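PDB 4MDC: putative glutathione S-transferase from Sinorhizobium meliloti, which probably transfers glutathione onto electrophilic substrates, as glutathione S-transferases generally do, and assembles as a homodimer. Local coordinates for residues A198-L203 with G207-S212; N166-M171 with W211-T216. One frame throughout, in Å; residues are numbered along the deposited sequence.

Contact 1. Residues A198-L203 with G207-S212; sequences AAISVL and GEIDWS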
# COMPACT_ATOMS: atom_id res chain seq x y z
N ALA B 198 3.66 10.47 12.14
CA ALA B 198 4.47 10.89 11.02
C ALA B 198 3.67 11.73 10.01
O ALA B 198 4.12 12.75 9.59
CB ALA B 198 5.06 9.68 10.34
N ALA B 199 2.47 11.28 9.66
CA ALA B 199 1.58 11.97 8.73
C ALA B 199 1.12 13.32 9.32
O ALA B 199 1.27 14.36 8.65
CB ALA B 199 0.38 11.13 8.38
N ILE B 200 0.73 13.30 10.60
CA ILE B 200 0.33 14.54 11.24
C ILE B 200 1.48 15.55 11.31
O ILE B 200 1.22 16.76 11.14
CB ILE B 200 -0.16 14.29 12.70
CG1 ILE B 200 -1.50 13.58 12.67
CG2 ILE B 200 -0.23 15.55 13.52
CD1 ILE B 200 -2.55 14.16 11.84
N SER B 201 2.69 15.08 11.55
CA SER B 201 3.84 16.00 11.70
C SER B 201 4.12 16.76 10.43
O SER B 201 4.54 17.96 10.45
CB SER B 201 5.10 15.27 12.20
OG SER B 201 5.71 14.48 11.19
N VAL B 202 3.87 16.13 9.28
CA VAL B 202 4.07 16.81 7.97
C VAL B 202 3.02 17.93 7.78
O VAL B 202 3.34 19.07 7.39
CB VAL B 202 4.03 15.79 6.83
CG1 VAL B 202 3.97 16.43 5.46
CG2 VAL B 202 5.25 14.86 6.90
N LEU B 203 1.75 17.55 7.99
CA LEU B 203 0.67 18.49 7.89
C LEU B 203 0.86 19.64 8.89
O LEU B 203 0.56 20.79 8.56
CB LEU B 203 -0.68 17.81 8.06
CG LEU B 203 -0.93 16.84 6.90
CD1 LEU B 203 -2.16 15.97 7.19
CD2 LEU B 203 -1.12 17.57 5.61
N GLY B 207 1.23 23.87 8.81
CA GLY B 207 0.17 24.62 9.45
C GLY B 207 -1.23 24.28 8.98
O GLY B 207 -2.12 25.10 9.07
N GLU B 208 -1.41 23.06 8.50
CA GLU B 208 -2.67 22.65 7.89
C GLU B 208 -3.70 22.06 8.88
O GLU B 208 -4.82 21.78 8.48
CB GLU B 208 -2.41 21.64 6.76
CG GLU B 208 -1.53 22.20 5.66
CD GLU B 208 -2.28 23.09 4.67
OE1 GLU B 208 -3.54 23.18 4.71
OE2 GLU B 208 -1.61 23.71 3.83
N ILE B 209 -3.32 21.86 10.12
CA ILE B 209 -4.22 21.27 11.12
C ILE B 209 -4.76 22.34 12.08
O ILE B 209 -3.99 23.06 12.71
CB ILE B 209 -3.50 20.23 11.93
CG1 ILE B 209 -3.19 19.06 11.01
CG2 ILE B 209 -4.33 19.68 13.07
CD1 ILE B 209 -2.08 18.24 11.53
N ASP B 210 -6.08 22.43 12.19
CA ASP B 210 -6.72 23.25 13.22
C ASP B 210 -6.89 22.43 14.47
O ASP B 210 -7.81 21.62 14.60
CB ASP B 210 -8.05 23.76 12.73
CG ASP B 210 -8.79 24.59 13.78
OD1 ASP B 210 -8.35 24.75 14.95
OD2 ASP B 210 -9.82 25.08 13.38
N TRP B 211 -5.96 22.60 15.41
CA TRP B 211 -5.97 21.76 16.60
C TRP B 211 -7.15 22.08 17.53
O TRP B 211 -7.54 21.23 18.33
CB TRP B 211 -4.64 21.85 17.34
CG TRP B 211 -3.52 21.15 16.66
CD1 TRP B 211 -2.48 21.72 16.00
CD2 TRP B 211 -3.35 19.72 16.53
NE1 TRP B 211 -1.63 20.73 15.51
CE2 TRP B 211 -2.15 19.51 15.83
CE3 TRP B 211 -4.06 18.62 16.97
CZ2 TRP B 211 -1.67 18.24 15.54
CZ3 TRP B 211 -3.59 17.32 16.66
CH2 TRP B 211 -2.40 17.16 15.98
N SER B 212 -7.70 23.29 17.45
CA SER B 212 -8.88 23.63 18.29
C SER B 212 -10.10 22.77 17.93
O SER B 212 -11.01 22.60 18.72
CB SER B 212 -9.23 25.13 18.15
OG SER B 212 -9.95 25.38 16.92

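Contact 2. Residues N166-M171 with W211-T216; sequences NIRQHM and WSDAPT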
# COMPACT_ATOMS: atom_id res chain seq x y z
N ASN B 166 -10.49 17.26 2.86
CA ASN B 166 -10.43 15.86 3.33
C ASN B 166 -9.76 15.69 4.70
O ASN B 166 -9.77 14.59 5.28
CB ASN B 166 -9.71 15.00 2.30
CG ASN B 166 -10.54 14.75 1.05
OD1 ASN B 166 -11.74 14.76 1.09
ND2 ASN B 166 -9.88 14.58 -0.08
N ILE B 167 -9.15 16.76 5.21
CA ILE B 167 -8.41 16.71 6.44
C ILE B 167 -9.30 16.39 7.61
O ILE B 167 -8.95 15.56 8.45
CB ILE B 167 -7.65 17.99 6.71
CG1 ILE B 167 -6.49 18.10 5.75
CG2 ILE B 167 -7.10 18.06 8.14
CD1 ILE B 167 -5.85 19.46 5.74
N ARG B 168 -10.46 17.02 7.69
CA ARG B 168 -11.25 16.89 8.89
C ARG B 168 -11.68 15.43 9.17
O ARG B 168 -11.64 14.98 10.30
CB ARG B 168 -12.45 17.79 8.85
CG ARG B 168 -13.14 17.78 10.22
CD ARG B 168 -14.25 18.79 10.25
NE ARG B 168 -14.59 19.23 11.60
CZ ARG B 168 -15.80 19.13 12.15
NH1 ARG B 168 -16.79 18.54 11.48
NH2 ARG B 168 -16.03 19.61 13.39
N GLN B 169 -12.07 14.73 8.12
CA GLN B 169 -12.48 13.34 8.31
C GLN B 169 -11.37 12.50 8.97
O GLN B 169 -11.64 11.70 9.86
CB GLN B 169 -12.85 12.75 6.94
CG GLN B 169 -13.02 11.25 6.95
CD GLN B 169 -12.87 10.53 5.57
OE1 GLN B 169 -12.72 11.14 4.51
NE2 GLN B 169 -12.91 9.19 5.63
N HIS B 170 -10.15 12.69 8.50
CA HIS B 170 -8.97 12.04 9.05
C HIS B 170 -8.63 12.43 10.47
O HIS B 170 -8.39 11.56 11.28
CB HIS B 170 -7.77 12.24 8.09
CG HIS B 170 -7.93 11.42 6.86
ND1 HIS B 170 -7.81 10.06 6.91
CD2 HIS B 170 -8.36 11.72 5.61
CE1 HIS B 170 -8.04 9.57 5.71
NE2 HIS B 170 -8.37 10.55 4.91
N MSE B 171 -8.70 13.71 10.79
CA MSE B 171 -8.51 14.20 12.15
C MSE B 171 -9.59 13.68 13.07
O MSE B 171 -9.32 13.37 14.23
CB MSE B 171 -8.47 15.74 12.18
CG MSE B 171 -7.30 16.28 11.40
SE MSE B 171 -5.51 15.62 11.92
CE MSE B 171 -5.68 16.21 13.84
N TRP B 211 -5.96 22.60 15.41
CA TRP B 211 -5.97 21.76 16.60
C TRP B 211 -7.15 22.08 17.53
O TRP B 211 -7.54 21.23 18.33
CB TRP B 211 -4.64 21.85 17.34
CG TRP B 211 -3.52 21.15 16.66
CD1 TRP B 211 -2.48 21.72 16.00
CD2 TRP B 211 -3.35 19.72 16.53
NE1 TRP B 211 -1.63 20.73 15.51
CE2 TRP B 211 -2.15 19.51 15.83
CE3 TRP B 211 -4.06 18.62 16.97
CZ2 TRP B 211 -1.67 18.24 15.54
CZ3 TRP B 211 -3.59 17.32 16.66
CH2 TRP B 211 -2.40 17.16 15.98
N SER B 212 -7.70 23.29 17.45
CA SER B 212 -8.88 23.63 18.29
C SER B 212 -10.10 22.77 17.93
O SER B 212 -11.01 22.60 18.72
CB SER B 212 -9.23 25.13 18.15
OG SER B 212 -9.95 25.38 16.92
N ASP B 213 -10.11 22.24 16.71
CA ASP B 213 -11.20 21.38 16.23
C ASP B 213 -10.92 19.91 16.52
O ASP B 213 -11.81 19.09 16.36
CB ASP B 213 -11.39 21.57 14.73
CG ASP B 213 -12.65 20.85 14.18
OD1 ASP B 213 -13.78 21.05 14.67
OD2 ASP B 213 -12.47 20.10 13.19
N ALA B 214 -9.70 19.59 16.98
CA ALA B 214 -9.33 18.18 17.28
C ALA B 214 -8.60 18.07 18.63
O ALA B 214 -7.49 17.55 18.75
CB ALA B 214 -8.47 17.66 16.16
N PRO B 215 -9.26 18.48 19.70
CA PRO B 215 -8.61 18.36 21.03
C PRO B 215 -8.14 16.97 21.50
O PRO B 215 -7.16 16.84 22.25
CB PRO B 215 -9.69 18.94 21.98
CG PRO B 215 -10.96 18.79 21.26
CD PRO B 215 -10.64 18.95 19.82
N THR B 216 -8.92 15.94 21.18
CA THR B 216 -8.57 14.58 21.63
C THR B 216 -7.32 14.10 20.89
O THR B 216 -6.41 13.52 21.47
CB THR B 216 -9.81 13.66 21.45
OG1 THR B 216 -10.90 14.28 22.14
CG2 THR B 216 -9.57 12.24 21.95

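Contact 1. Residues A198-L203 with G207-S212
The CD1 methyl of Ile209 lies against the last turns of helix 191-205, 3.6 Å from the carbonyl O of Ile200 and 3.8 Å from CB of Leu203. The side chains of Ile200 and Ile209 meet at about a right angle. Ile209 works as a fork: with chi1 at -68°, CG1 stands anti to the carbonyl carbon and carries CD1 to the helix, while the other branch, CG2, sits over the centre of the Trp211 ring, 3.5 Å above its plane. Ile200 comes to that indole differently, bringing its own CG2 to the edge, near the ring plane and 3.7 Å from Trp211 CH2. One branched residue thus covers a face of the indole and another fills part of its edge.

A backbone bond joins the same two segments. Glu208 N donates a nearly straight bond to Leu203 O, 3.0 Å long with an N-H...O angle of 168°. Leu203 CB and Glu208 CB lie 4.4 Å apart. The Glu208 carboxylate turns away to salt bridges with Arg140 and Arg164. Trp211 NE1 bonds back to Asp204 OD1, so the indole is fixed to the helix end by a polar bond as well as by packing, and Tyr221 of helix 215-225 adds a ring lying within about 15° of parallel to it.

Gly207, with positive phi, ends the helix in a Schellman motif, whose six-to-one bond is the one from Glu208 N to Leu203 O; Ile209, two residues beyond the glycine, then packs back onto the helix within the all-helical C-terminal domain of the glutathione transferase fold.

Contact 2. Residues N166-M171 with W211-T216
Asp213 OD2 receives the NE hydrogen of Arg168 at 2.8 Å, and beside it Asp213 OD1 takes one from Arg168 NH2 at 3.0 Å. This is the side-on form of the two-pronged salt bridge: both oxygens use their syn lone pairs, both N-H angles are within 10° of straight, and the guanidinium and carboxylate planes lie only 16° apart. Arg168 gets there by stretching out, with CG anti to the backbone N (chi1 -171°) and the chain extended as far as NE. An asparagine in place of Asp213 would probably lose one of the two bonds and leave the arginine's charge without its mate, its guanidinium less firmly held in rotation.

Deeper in, selenomethionine Met171 bends at chi2 and chi3 and brings its CE methyl against two partners, 3.7 Å from CZ3 of Trp211 and 3.9 Å from CB of Ala214, the N-cap residue of helix 215-225. Met171, which crosses Trp211 at about a right angle, also touches Ala217 of that helix.

The contact is split: on the more exposed side a directional ionic pair probably helps set how the two segments lie, while the buried side rests on methyl-to-carbon packing, the indole NE1 being bonded to Asp204.

In the fold
Going along the chain, segment 166-171 lies on the first part of helix 167-180, helix 191-205 follows, and the chain then turns through 207-212 into helix 215-225. Contact 2 closes the long excursion, with 39 residues between its segments; contact 1, with three between its own, is a tight return inside 166-216, its second segment overlapping that of contact 2 at 211-212. They share Trp211 and Ser212, and their centres are about 9 Å apart. Met171 joins them by packing on both Ile200 and Ile209. Together they tie the first part of helix 167-180, the end of helix 191-205 and the start of helix 215-225 into one corner of the C-terminal domain, where Phe252 also meets Trp211.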